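Local coordinates for transcription regulator (Haloarcula marismortui ATCC 43049, PDB 3CRJ), which probably binds regulatory DNA as a repressor of the TetR family, through an N-terminal helix-turn-helix domain joined to an all-helical dimerising domain, at residues 22-27 and 104-109; 129-134 and 162-167. All blocks are in the same frame, centred on the assembly; numbering follows the deposited sequence.

Contact 1: 22-27 and 104-109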
loop_
_atom_site.group_PDB
_atom_site.type_symbol
_atom_site.label_atom_id
_atom_site.label_comp_id
_atom_site.label_asym_id
_atom_site.label_seq_id
_atom_site.Cartn_x
_atom_site.Cartn_y
_atom_site.Cartn_z
ATOM N N ALA A 22 11.170 -11.706 20.225
ATOM C CA ALA A 22 10.194 -11.122 21.137
ATOM C C ALA A 22 9.426 -10.037 20.405
ATOM O O ALA A 22 8.190 -9.996 20.469
ATOM C CB ALA A 22 10.872 -10.543 22.354
ATOM N N THR A 23 10.162 -9.174 19.699
ATOM C CA THR A 23 9.580 -8.073 18.935
ATOM C C THR A 23 8.535 -8.582 17.957
ATOM O O THR A 23 7.361 -8.183 18.035
ATOM C CB THR A 23 10.655 -7.294 18.207
ATOM O OG1 THR A 23 11.747 -7.111 19.099
ATOM C CG2 THR A 23 10.131 -5.931 17.780
ATOM N N TYR A 24 8.947 -9.486 17.074
ATOM C CA TYR A 24 8.006 -10.141 16.206
ATOM C C TYR A 24 6.753 -10.531 16.990
ATOM O O TYR A 24 5.655 -10.130 16.607
ATOM C CB TYR A 24 8.620 -11.363 15.555
ATOM C CG TYR A 24 7.625 -12.176 14.779
ATOM C CD1 TYR A 24 7.501 -12.033 13.405
ATOM C CD2 TYR A 24 6.814 -13.108 15.420
ATOM C CE1 TYR A 24 6.574 -12.801 12.676
ATOM C CE2 TYR A 24 5.882 -13.881 14.713
ATOM C CZ TYR A 24 5.763 -13.717 13.348
ATOM O OH TYR A 24 4.844 -14.475 12.660
ATOM N N ARG A 25 6.911 -11.283 18.088
ATOM C CA ARG A 25 5.752 -11.816 18.823
ATOM C C ARG A 25 4.875 -10.711 19.381
ATOM O O ARG A 25 3.653 -10.822 19.368
ATOM C CB ARG A 25 6.160 -12.778 19.939
ATOM C CG ARG A 25 6.556 -14.176 19.461
ATOM C CD ARG A 25 6.624 -15.144 20.630
ATOM N NE ARG A 25 7.620 -14.778 21.648
ATOM C CZ ARG A 25 8.938 -14.954 21.528
ATOM N NH1 ARG A 25 9.455 -15.501 20.434
ATOM N NH2 ARG A 25 9.749 -14.583 22.508
ATOM N N ALA A 26 5.501 -9.634 19.824
ATOM C CA ALA A 26 4.806 -8.566 20.519
ATOM C C ALA A 26 4.050 -7.687 19.515
ATOM O O ALA A 26 2.861 -7.337 19.736
ATOM C CB ALA A 26 5.790 -7.752 21.323
ATOM N N LEU A 27 4.727 -7.381 18.403
ATOM C CA LEU A 27 4.081 -6.779 17.227
ATOM C C LEU A 27 2.907 -7.610 16.703
ATOM O O LEU A 27 1.862 -7.045 16.421
ATOM C CB LEU A 27 5.072 -6.578 16.094
ATOM C CG LEU A 27 5.780 -5.254 15.916
ATOM C CD1 LEU A 27 6.453 -5.317 14.582
ATOM C CD2 LEU A 27 4.837 -4.068 15.964
ATOM N N PRO A 104 -0.135 -12.605 8.107
ATOM C CA PRO A 104 -1.098 -11.510 8.075
ATOM C C PRO A 104 -1.108 -10.571 9.301
ATOM O O PRO A 104 -1.490 -9.400 9.169
ATOM C CB PRO A 104 -2.446 -12.235 7.955
ATOM C CG PRO A 104 -2.109 -13.552 7.351
ATOM C CD PRO A 104 -0.773 -13.914 7.878
ATOM N N ASP A 105 -0.727 -11.062 10.479
ATOM C CA ASP A 105 -0.789 -10.220 11.696
ATOM C C ASP A 105 0.422 -9.289 11.795
ATOM O O ASP A 105 0.291 -8.109 12.200
ATOM C CB ASP A 105 -0.995 -11.053 12.969
ATOM C CG ASP A 105 -2.479 -11.280 13.292
ATOM O OD1 ASP A 105 -3.333 -10.468 12.845
ATOM O OD2 ASP A 105 -2.791 -12.269 14.005
ATOM N N LEU A 106 1.582 -9.798 11.384
ATOM C CA LEU A 106 2.690 -8.908 11.104
ATOM C C LEU A 106 2.337 -7.852 10.038
ATOM O O LEU A 106 2.773 -6.710 10.094
ATOM C CB LEU A 106 3.915 -9.694 10.687
ATOM C CG LEU A 106 5.153 -8.909 11.080
ATOM C CD1 LEU A 106 5.091 -8.568 12.556
ATOM C CD2 LEU A 106 6.394 -9.692 10.765
ATOM N N SER A 107 1.515 -8.235 9.083
ATOM C CA SER A 107 1.160 -7.340 7.994
ATOM C C SER A 107 0.468 -6.026 8.383
ATOM O O SER A 107 0.835 -4.973 7.848
ATOM C CB SER A 107 0.413 -8.101 6.915
ATOM O OG SER A 107 1.365 -8.923 6.252
ATOM N N VAL A 108 -0.492 -6.083 9.314
ATOM C CA VAL A 108 -1.120 -4.882 9.885
ATOM C C VAL A 108 -0.049 -3.945 10.457
ATOM O O VAL A 108 0.007 -2.768 10.106
ATOM C CB VAL A 108 -2.115 -5.252 11.007
ATOM C CG1 VAL A 108 -2.543 -4.030 11.821
ATOM C CG2 VAL A 108 -3.316 -6.033 10.447
ATOM N N ALA A 109 0.822 -4.488 11.303
ATOM C CA ALA A 109 1.910 -3.714 11.904
ATOM C C ALA A 109 2.783 -3.009 10.878
ATOM O O ALA A 109 3.087 -1.826 11.041
ATOM C CB ALA A 109 2.759 -4.586 12.788
#

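Contact 2: 129-134 and 162-167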
loop_
_atom_site.group_PDB
_atom_site.type_symbol
_atom_site.label_atom_id
_atom_site.label_comp_id
_atom_site.label_asym_id
_atom_site.label_seq_id
_atom_site.Cartn_x
_atom_site.Cartn_y
_atom_site.Cartn_z
ATOM N N GLN A 129 15.379 0.664 1.504
ATOM C CA GLN A 129 16.418 -0.340 1.454
ATOM C C GLN A 129 15.836 -1.671 0.979
ATOM O O GLN A 129 16.367 -2.307 0.065
ATOM C CB GLN A 129 17.043 -0.484 2.844
ATOM C CG GLN A 129 18.521 -0.765 2.825
ATOM C CD GLN A 129 19.140 -0.737 4.212
ATOM O OE1 GLN A 129 18.698 -0.005 5.111
ATOM N NE2 GLN A 129 20.179 -1.531 4.388
ATOM N N ASN A 130 14.740 -2.079 1.616
ATOM C CA ASN A 130 14.036 -3.299 1.270
ATOM C C ASN A 130 13.667 -3.209 -0.188
ATOM O O ASN A 130 14.071 -4.043 -0.991
ATOM C CB ASN A 130 12.792 -3.430 2.134
ATOM C CG ASN A 130 12.212 -4.837 2.143
ATOM O OD1 ASN A 130 12.197 -5.497 3.204
ATOM N ND2 ASN A 130 11.674 -5.288 0.988
ATOM N N ASP A 131 12.959 -2.147 -0.544
ATOM C CA ASP A 131 12.567 -1.944 -1.918
ATOM C C ASP A 131 13.753 -2.072 -2.884
ATOM O O ASP A 131 13.634 -2.827 -3.842
ATOM C CB ASP A 131 11.880 -0.603 -2.064
ATOM C CG ASP A 131 11.233 -0.424 -3.408
ATOM O OD1 ASP A 131 10.356 -1.230 -3.806
ATOM O OD2 ASP A 131 11.593 0.558 -4.066
ATOM N N GLU A 132 14.887 -1.382 -2.635
ATOM C CA GLU A 132 16.072 -1.483 -3.521
ATOM C C GLU A 132 16.572 -2.912 -3.699
ATOM O O GLU A 132 16.992 -3.300 -4.798
ATOM C CB GLU A 132 17.263 -0.623 -3.063
ATOM C CG GLU A 132 17.067 0.877 -3.012
ATOM C CD GLU A 132 16.923 1.569 -4.372
ATOM O OE1 GLU A 132 16.426 0.955 -5.356
ATOM O OE2 GLU A 132 17.278 2.776 -4.437
ATOM N N TYR A 133 16.538 -3.680 -2.615
ATOM C CA TYR A 133 17.047 -5.033 -2.644
ATOM C C TYR A 133 16.207 -5.889 -3.575
ATOM O O TYR A 133 16.745 -6.677 -4.377
ATOM C CB TYR A 133 17.049 -5.662 -1.250
ATOM C CG TYR A 133 17.613 -7.053 -1.279
ATOM C CD1 TYR A 133 19.002 -7.258 -1.301
ATOM C CD2 TYR A 133 16.772 -8.172 -1.334
ATOM C CE1 TYR A 133 19.540 -8.539 -1.357
ATOM C CE2 TYR A 133 17.304 -9.476 -1.403
ATOM C CZ TYR A 133 18.688 -9.644 -1.408
ATOM O OH TYR A 133 19.239 -10.916 -1.432
ATOM N N VAL A 134 14.889 -5.715 -3.466
ATOM C CA VAL A 134 13.950 -6.459 -4.285
ATOM C C VAL A 134 14.131 -6.042 -5.719
ATOM O O VAL A 134 14.328 -6.881 -6.583
ATOM C CB VAL A 134 12.493 -6.281 -3.794
ATOM C CG1 VAL A 134 11.492 -6.865 -4.794
ATOM C CG2 VAL A 134 12.323 -6.920 -2.392
ATOM N N SER A 162 7.187 -1.950 -12.418
ATOM C CA SER A 162 5.855 -2.493 -12.558
ATOM C C SER A 162 5.566 -3.666 -11.604
ATOM O O SER A 162 4.535 -3.676 -10.905
ATOM C CB SER A 162 5.620 -2.912 -13.996
ATOM O OG SER A 162 5.226 -1.813 -14.809
ATOM N N LEU A 163 6.461 -4.645 -11.547
ATOM C CA LEU A 163 6.262 -5.730 -10.596
ATOM C C LEU A 163 6.308 -5.223 -9.159
ATOM O O LEU A 163 5.684 -5.816 -8.252
ATOM C CB LEU A 163 7.259 -6.856 -10.791
ATOM C CG LEU A 163 7.123 -7.634 -12.087
ATOM C CD1 LEU A 163 8.361 -8.471 -12.314
ATOM C CD2 LEU A 163 5.904 -8.519 -12.014
ATOM N N LEU A 164 7.027 -4.129 -8.940
ATOM C CA LEU A 164 7.140 -3.589 -7.579
ATOM C C LEU A 164 5.806 -3.034 -7.142
ATOM O O LEU A 164 5.440 -3.144 -5.966
ATOM C CB LEU A 164 8.197 -2.484 -7.500
ATOM C CG LEU A 164 9.587 -2.781 -6.935
ATOM C CD1 LEU A 164 9.959 -4.271 -7.018
ATOM C CD2 LEU A 164 10.636 -1.897 -7.653
ATOM N N THR A 165 5.100 -2.428 -8.097
ATOM C CA THR A 165 3.825 -1.815 -7.811
ATOM C C THR A 165 2.793 -2.879 -7.479
ATOM O O THR A 165 2.117 -2.799 -6.447
ATOM C CB THR A 165 3.353 -0.915 -8.954
ATOM O OG1 THR A 165 4.352 0.083 -9.209
ATOM C CG2 THR A 165 2.040 -0.245 -8.566
ATOM N N ILE A 166 2.705 -3.887 -8.337
ATOM C CA ILE A 166 1.857 -5.057 -8.091
ATOM C C ILE A 166 2.152 -5.568 -6.684
ATOM O O ILE A 166 1.240 -5.649 -5.875
ATOM C CB ILE A 166 2.018 -6.144 -9.212
ATOM C CG1 ILE A 166 1.497 -5.591 -10.533
ATOM C CG2 ILE A 166 1.326 -7.459 -8.853
ATOM C CD1 ILE A 166 2.085 -6.257 -11.745
ATOM N N ILE A 167 3.415 -5.844 -6.363
ATOM C CA ILE A 167 3.748 -6.334 -5.023
ATOM C C ILE A 167 3.180 -5.426 -3.923
ATOM O O ILE A 167 2.456 -5.891 -3.026
ATOM C CB ILE A 167 5.248 -6.452 -4.786
ATOM C CG1 ILE A 167 5.927 -7.261 -5.893
ATOM C CG2 ILE A 167 5.532 -7.055 -3.368
ATOM C CD1 ILE A 167 5.359 -8.598 -6.034
#

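Contact 1: 22-27 and 104-109
Tyr24, Leu27, Leu106 and Ala109 form the apolar seam where, in this TetR-type regulator, the first helix of the DNA-binding domain rests on helix 104-115 of the C-terminal domain. The two segments run almost at right angles, their axes 9.8 Å apart at 84°, and such a crossing leaves room for few side chains, here two from each helix. Along 22-27, Tyr24 is the first residue to cross. With CG anti to the backbone N (chi1 173°), its ring is carried out to Leu106, and the CD1-CE1 side of the ring receives methyl CD2 of that leucine at an oblique slant, CE1 standing 3.7 Å from Leu106 CD2. Arg25 turns away to a salt bridge with Glu43, while one turn on from Tyr24, Leu27 points at the partner helix, and the nearest CA pair is Leu27 and Ala109, 6.5 Å apart. Leu106 divides its two methyls, CD2 against the CD1 and CE1 atoms of the tyrosine and CD1 against Leu27, whose CB is 4.1 Å from Leu106 CD1. Methyl CD1 of Leu27 bridges the two partners on the other helix, lying near both Leu106 CD1 and Ala109 CB. Phe65 of helix 58-78 touches both Tyr24 and Leu27. The seam finishes methyl on methyl, with Leu27 CD2 3.8 Å from Ala109 CB.

Contact 2: 129-134 and 162-167
Leu164 points toward helix 121-148 and meets two residues one turn apart on it, Asp131 and Val134, which handle it quite differently. Val134 also points across, and the two side chains lie alongside, running in opposite senses and touching through Val134 CG1 and Leu164 CD1 at 3.7 Å. This is ordinary apolar packing. Asp131 starts off to one side, but with CG anti to the backbone N (chi1 -170°) its carboxylate swings across the leucine's branch point. Its OD1 comes 3.6 Å from Leu164 CG, with CD2 of the leucine slightly farther off. That oxygen gains nothing polar from the leucine; its charge is met by Arg173 of the second subunit, whose NH1 makes a salt bridge to Asp131 OD1. The same Arg173 packs on Leu164, so one residue pair inside the subunit also lines the dimer interface, where Ile166 meets Ile166 of the second subunit. Within the chain, the contact joins two long helices of the TetR C-terminal bundle. Helix 85-97 covers Val134 through Leu96, helix 58-78 lies against Asn130 and Tyr133, and helix 181-198 packs on Leu163 and Ile166 of helix 156-176.

From the N terminus, the chain leaves helix 12-30, passes through the predicted helix-turn-helix and helices 58-78 and 85-97, and returns at 104-109, where contact 1 closes a 76-residue loop and seats the DNA-binding domain on the C-terminal one. Contact 2 then opens on the next helix, 121-148, and closes on helix 156-176 after 27 intervening residues. The two loops neither nest nor cross but follow in series. Their centres lie about 21 Å apart and their nearest atoms about 10 Å, so the two do not touch, yet helix 58-78 borders both, and contact 2 reaches the dimer interface. Long-range contacts thus divide the labour between joining domains and building one of them.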